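Local coordinates for protein HTH-type dhaKLM operon transcriptional activator DhaS (Lactococcus lactis, PDB 2IU5) that activates transcription of the dhaKLM operon in complex with DhaQ in response to dihydroxyacetone, binding an inverted repeat that partially overlaps the -35 promoter sequence, at residues Asp24-Gln27 and Gln33-Val36; Lys16-Ala21 and Tyr51-Asn56. The protein carries 1 engineered substitution. All coordinates share one frame; numbering follows the deposited sequence.

In the fold
Both contacts lie in the TetR-type DNA-binding domain, and both start from helix 13-28: contact 2 uses its N-terminal half, contact 1 its C-terminal end. Their centres are about 12 Å apart, on the same side of the chain's centre. Contact 1 spans the short connection that leads into helix 36-43, whereas contact 2 spans a longer excursion of the chain that contains all of contact 1. The far segments also meet directly, Val36 CG1 lying 3.6 Å from Tyr51 OH. Residues 33-36 and 51-56 overlap the two ends of the predicted helix-turn-helix, residues 35-54, and each packs against helix 13-28 through apolar side chains.

Contact 1: residues Asp24-Gln27 and Gln33-Val36; sequences DLMQ and QISV
Ile34 reaches across to Leu25 and Met26 with its longer branch, and its CD1 methyl fills the angle between them. The closest approach is at the thioether: Met26 SD lies 3.6 Å from Ile34 CD1. Met26 CG lies 3.8 Å from Ile34 CD1. In Met26, chi2 (-80°) places the sulfur against Ile34 and chi3 (-83°) turns CE away from Ile34 CD1; the two side chains run at about a right angle. Leu25 meets Ile34 twice: its CB sits 3.9 Å from Ile34 CD1, while its CD1 branch lies 4.0 Å from Ile34 CG2. The contact joins the C-terminal part of helix 13-28, the first helix of the TetR-type domain, to the connection entering helix 36-43, which opens the predicted helix-turn-helix. Ser35 occupies the N-cap position of that helix, its OG bonded to Asp38 N. Ile39 packs on both Leu25 and Ile34, and Phe99 and Ile103 of helix 97-106 touch Met26. Met26 and Ile34 are buried, whereas Leu25 is partly exposed; exposed Asp24 and Gln33 keep their side chains more than 8 Å from the opposite segment, and Asp24 OD1 instead pairs with Lys20 NZ in a salt bridge.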
loop_
_atom_site.group_PDB
_atom_site.type_symbol
_atom_site.label_atom_id
_atom_site.label_comp_id
_atom_site.label_asym_id
_atom_site.label_seq_id
_atom_site.Cartn_x
_atom_site.Cartn_y
_atom_site.Cartn_z
ATOM N N ASP A 24 16.758 -7.091 21.624
ATOM C CA ASP A 24 18.040 -6.462 21.919
ATOM C C ASP A 24 19.178 -6.982 21.027
ATOM O O ASP A 24 19.947 -6.186 20.469
ATOM C CB ASP A 24 18.387 -6.614 23.399
ATOM C CG ASP A 24 17.499 -5.752 24.314
ATOM O OD1 ASP A 24 16.709 -4.920 23.804
ATOM O OD2 ASP A 24 17.596 -5.917 25.552
ATOM N N LEU A 25 19.293 -8.299 20.882
ATOM C CA LEU A 25 20.339 -8.857 20.016
ATOM C C LEU A 25 20.138 -8.478 18.545
ATOM O O LEU A 25 21.108 -8.281 17.815
ATOM C CB LEU A 25 20.389 -10.372 20.205
ATOM C CG LEU A 25 20.890 -10.780 21.595
ATOM C CD1 LEU A 25 20.419 -12.174 21.956
ATOM C CD2 LEU A 25 22.408 -10.702 21.714
ATOM N N MET A 26 18.879 -8.371 18.112
ATOM C CA MET A 26 18.582 -8.004 16.706
ATOM C C MET A 26 18.966 -6.564 16.376
ATOM O O MET A 26 19.052 -6.179 15.221
ATOM C CB MET A 26 17.091 -8.216 16.391
ATOM C CG MET A 26 16.676 -9.668 16.285
ATOM S SD MET A 26 17.133 -10.334 14.673
ATOM C CE MET A 26 15.773 -9.788 13.621
ATOM N N GLN A 27 19.205 -5.746 17.392
ATOM C CA GLN A 27 19.696 -4.406 17.115
ATOM C C GLN A 27 21.098 -4.443 16.506
ATOM O O GLN A 27 21.452 -3.576 15.698
ATOM C CB GLN A 27 19.660 -3.578 18.406
ATOM C CG GLN A 27 20.274 -2.190 18.324
ATOM C CD GLN A 27 19.398 -1.222 17.570
ATOM O OE1 GLN A 27 18.176 -1.373 17.532
ATOM N NE2 GLN A 27 20.009 -0.224 16.962
ATOM N N GLN A 33 22.619 -15.178 12.978
ATOM C CA GLN A 33 23.774 -15.345 13.860
ATOM C C GLN A 33 23.406 -15.208 15.331
ATOM O O GLN A 33 24.289 -15.175 16.205
ATOM C CB GLN A 33 24.906 -14.381 13.459
ATOM C CG GLN A 33 25.490 -14.750 12.078
ATOM C CD GLN A 33 26.458 -13.763 11.456
ATOM O OE1 GLN A 33 26.215 -12.551 11.430
ATOM N NE2 GLN A 33 27.572 -14.281 10.935
ATOM N N ILE A 34 22.107 -15.124 15.617
ATOM C CA ILE A 34 21.611 -15.161 16.981
ATOM C C ILE A 34 21.094 -16.551 17.339
ATOM O O ILE A 34 20.052 -16.965 16.839
ATOM C CB ILE A 34 20.471 -14.122 17.176
ATOM C CG1 ILE A 34 20.993 -12.713 16.922
ATOM C CG2 ILE A 34 19.897 -14.220 18.584
ATOM C CD1 ILE A 34 19.843 -11.786 16.588
ATOM N N SER A 35 21.809 -17.274 18.193
ATOM C CA SER A 35 21.353 -18.625 18.548
ATOM C C SER A 35 20.441 -18.580 19.760
ATOM O O SER A 35 20.383 -17.579 20.468
ATOM C CB SER A 35 22.560 -19.488 18.913
ATOM O OG SER A 35 23.204 -18.910 20.038
ATOM N N VAL A 36 19.715 -19.670 20.019
ATOM C CA VAL A 36 18.978 -19.784 21.269
ATOM C C VAL A 36 19.895 -19.614 22.480
ATOM O O VAL A 36 19.545 -18.964 23.465
ATOM C CB VAL A 36 18.209 -21.098 21.344
ATOM C CG1 VAL A 36 17.662 -21.319 22.752
ATOM C CG2 VAL A 36 17.061 -21.070 20.341
#

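Contact 2: residues Lys16-Ala21 and Tyr51-Asn56; sequences KIIAKA and YNYFQN
Two aromatic rings, of Tyr53 and Phe54, receive the single aliphatic side chain of Ile18, each obliquely to its plane. One face of the Tyr53 ring carries Asn52 CB, 3.7 Å above the plane and displaced toward the rim. The Phe54 ring is backed in a similar way by Tyr53 CB, 3.6 Å above one face and again off centre, so each ring rests on the CB of the residue before it. The Tyr51 ring, which takes no part in the packing on Ile18, has Gln55 O at its edge, in plane.

Ile18 divides its branches between the rings. CD1, at the end of the longer branch, lies 4.2 Å from Tyr53 CD2, and CG2 lies 4.3 Å from Phe54 CE2. This split follows from chi1 of -68°, which sets CG2 anti to the backbone N, and from chi2 of 168°, which extends the other branch outward. The side chains of Ile18 and Tyr53 cross at about a right angle. The match is light: only 108 Å² is buried in all, the nearest CA atoms, of Ile18 and Tyr53, stand 9.5 Å apart, and no hydrogen bond joins the segments.

Residues 51-54 form the end of the predicted helix-turn-helix, here set against helix 13-28. Asn56 holds the N-cap position of helix 57-73, its OD1 accepting from Glu59 N. Helices 13-28, 36-43 and 57-73 meet around this apolar junction: Ile39 and Met40 touch Ile18, Leu60 touches Phe54, and Trp63 meets the Phe54 ring edge-to-face while also packing on Ala19.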
loop_
_atom_site.group_PDB
_atom_site.type_symbol
_atom_site.label_atom_id
_atom_site.label_comp_id
_atom_site.label_asym_id
_atom_site.label_seq_id
_atom_site.Cartn_x
_atom_site.Cartn_y
_atom_site.Cartn_z
ATOM N N LYS A 16 8.119 -12.697 27.729
ATOM C CA LYS A 16 8.438 -11.296 27.483
ATOM C C LYS A 16 9.919 -11.019 27.690
ATOM O O LYS A 16 10.509 -10.220 26.952
ATOM C CB LYS A 16 7.546 -10.366 28.323
ATOM C CG LYS A 16 6.158 -10.280 27.739
ATOM C CD LYS A 16 5.252 -9.338 28.524
ATOM C CE LYS A 16 4.553 -8.430 27.512
ATOM N NZ LYS A 16 3.934 -7.191 28.072
ATOM N N ILE A 17 10.513 -11.674 28.686
ATOM C CA ILE A 17 11.946 -11.529 28.952
ATOM C C ILE A 17 12.767 -12.092 27.793
ATOM O O ILE A 17 13.729 -11.464 27.322
ATOM C CB ILE A 17 12.305 -12.182 30.293
ATOM C CG1 ILE A 17 11.633 -11.450 31.452
ATOM C CG2 ILE A 17 13.823 -12.238 30.488
ATOM C CD1 ILE A 17 11.778 -12.217 32.739
ATOM N N ILE A 18 12.374 -13.278 27.330
ATOM C CA ILE A 18 13.073 -13.914 26.211
ATOM C C ILE A 18 12.937 -13.040 24.958
ATOM O O ILE A 18 13.908 -12.785 24.259
ATOM C CB ILE A 18 12.499 -15.317 25.967
ATOM C CG1 ILE A 18 12.846 -16.236 27.142
ATOM C CG2 ILE A 18 13.064 -15.895 24.687
ATOM C CD1 ILE A 18 12.044 -17.541 27.088
ATOM N N ALA A 19 11.729 -12.570 24.668
ATOM C CA ALA A 19 11.523 -11.699 23.509
ATOM C C ALA A 19 12.338 -10.400 23.558
ATOM O O ALA A 19 12.919 -9.948 22.546
ATOM C CB ALA A 19 10.033 -11.350 23.386
ATOM N N LYS A 20 12.381 -9.785 24.729
ATOM C CA LYS A 20 13.179 -8.567 24.898
ATOM C C LYS A 20 14.653 -8.828 24.604
ATOM O O LYS A 20 15.312 -8.038 23.921
ATOM C CB LYS A 20 12.996 -7.972 26.294
ATOM C CG LYS A 20 13.666 -6.624 26.482
ATOM C CD LYS A 20 13.218 -5.662 25.379
ATOM C CE LYS A 20 13.558 -4.196 25.697
ATOM N NZ LYS A 20 15.015 -3.941 25.492
ATOM N N ALA A 21 15.153 -9.940 25.131
ATOM C CA ALA A 21 16.521 -10.353 24.833
ATOM C C ALA A 21 16.781 -10.485 23.332
ATOM O O ALA A 21 17.781 -9.971 22.808
ATOM C CB ALA A 21 16.836 -11.645 25.557
ATOM N N TYR A 51 12.686 -23.772 25.803
ATOM C CA TYR A 51 11.870 -24.811 25.159
ATOM C C TYR A 51 10.560 -25.138 25.864
ATOM O O TYR A 51 9.729 -25.934 25.383
ATOM C CB TYR A 51 12.769 -26.047 24.980
ATOM C CG TYR A 51 13.877 -25.657 24.041
ATOM C CD1 TYR A 51 13.647 -25.582 22.667
ATOM C CD2 TYR A 51 15.143 -25.356 24.519
ATOM C CE1 TYR A 51 14.670 -25.212 21.795
ATOM C CE2 TYR A 51 16.168 -24.987 23.652
ATOM C CZ TYR A 51 15.916 -24.923 22.296
ATOM O OH TYR A 51 16.919 -24.562 21.422
ATOM N N ASN A 52 10.351 -24.520 27.019
ATOM C CA ASN A 52 9.030 -24.579 27.621
ATOM C C ASN A 52 8.086 -23.705 26.815
ATOM O O ASN A 52 6.874 -23.812 26.985
ATOM C CB ASN A 52 9.093 -24.090 29.060
ATOM C CG ASN A 52 9.633 -25.148 30.004
ATOM O OD1 ASN A 52 10.373 -24.842 30.934
ATOM N ND2 ASN A 52 9.264 -26.397 29.766
ATOM N N TYR A 53 8.633 -22.854 25.947
ATOM C CA TYR A 53 7.841 -21.806 25.302
ATOM C C TYR A 53 7.952 -21.756 23.779
ATOM O O TYR A 53 6.964 -21.488 23.103
ATOM C CB TYR A 53 8.196 -20.438 25.873
ATOM C CG TYR A 53 8.054 -20.381 27.373
ATOM C CD1 TYR A 53 6.797 -20.338 27.967
ATOM C CD2 TYR A 53 9.174 -20.376 28.196
ATOM C CE1 TYR A 53 6.670 -20.288 29.353
ATOM C CE2 TYR A 53 9.056 -20.326 29.580
ATOM C CZ TYR A 53 7.814 -20.282 30.141
ATOM O OH TYR A 53 7.715 -20.233 31.519
ATOM N N PHE A 54 9.139 -22.009 23.234
ATOM C CA PHE A 54 9.360 -21.859 21.797
ATOM C C PHE A 54 10.253 -22.964 21.295
ATOM O O PHE A 54 11.134 -23.395 22.024
ATOM C CB PHE A 54 10.054 -20.542 21.496
ATOM C CG PHE A 54 9.336 -19.352 22.061
ATOM C CD1 PHE A 54 8.144 -18.927 21.492
ATOM C CD2 PHE A 54 9.856 -18.672 23.148
ATOM C CE1 PHE A 54 7.476 -17.826 22.015
ATOM C CE2 PHE A 54 9.188 -17.569 23.671
ATOM C CZ PHE A 54 7.998 -17.157 23.093
ATOM N N GLN A 55 10.026 -23.407 20.059
ATOM C CA GLN A 55 10.836 -24.471 19.478
ATOM C C GLN A 55 12.139 -23.925 18.884
ATOM O O GLN A 55 13.148 -24.630 18.806
ATOM C CB GLN A 55 10.045 -25.199 18.389
ATOM C CG GLN A 55 10.749 -26.424 17.852
ATOM C CD GLN A 55 9.902 -27.165 16.844
ATOM O OE1 GLN A 55 8.722 -27.465 17.082
ATOM N NE2 GLN A 55 10.499 -27.471 15.700
ATOM N N ASN A 56 12.098 -22.664 18.464
ATOM C CA ASN A 56 13.190 -22.059 17.737
ATOM C C ASN A 56 12.930 -20.571 17.555
ATOM O O ASN A 56 11.903 -20.050 18.006
ATOM C CB ASN A 56 13.405 -22.763 16.400
ATOM C CG ASN A 56 12.152 -22.736 15.519
ATOM O OD1 ASN A 56 11.559 -21.678 15.367
ATOM N ND2 ASN A 56 11.767 -23.866 14.951
#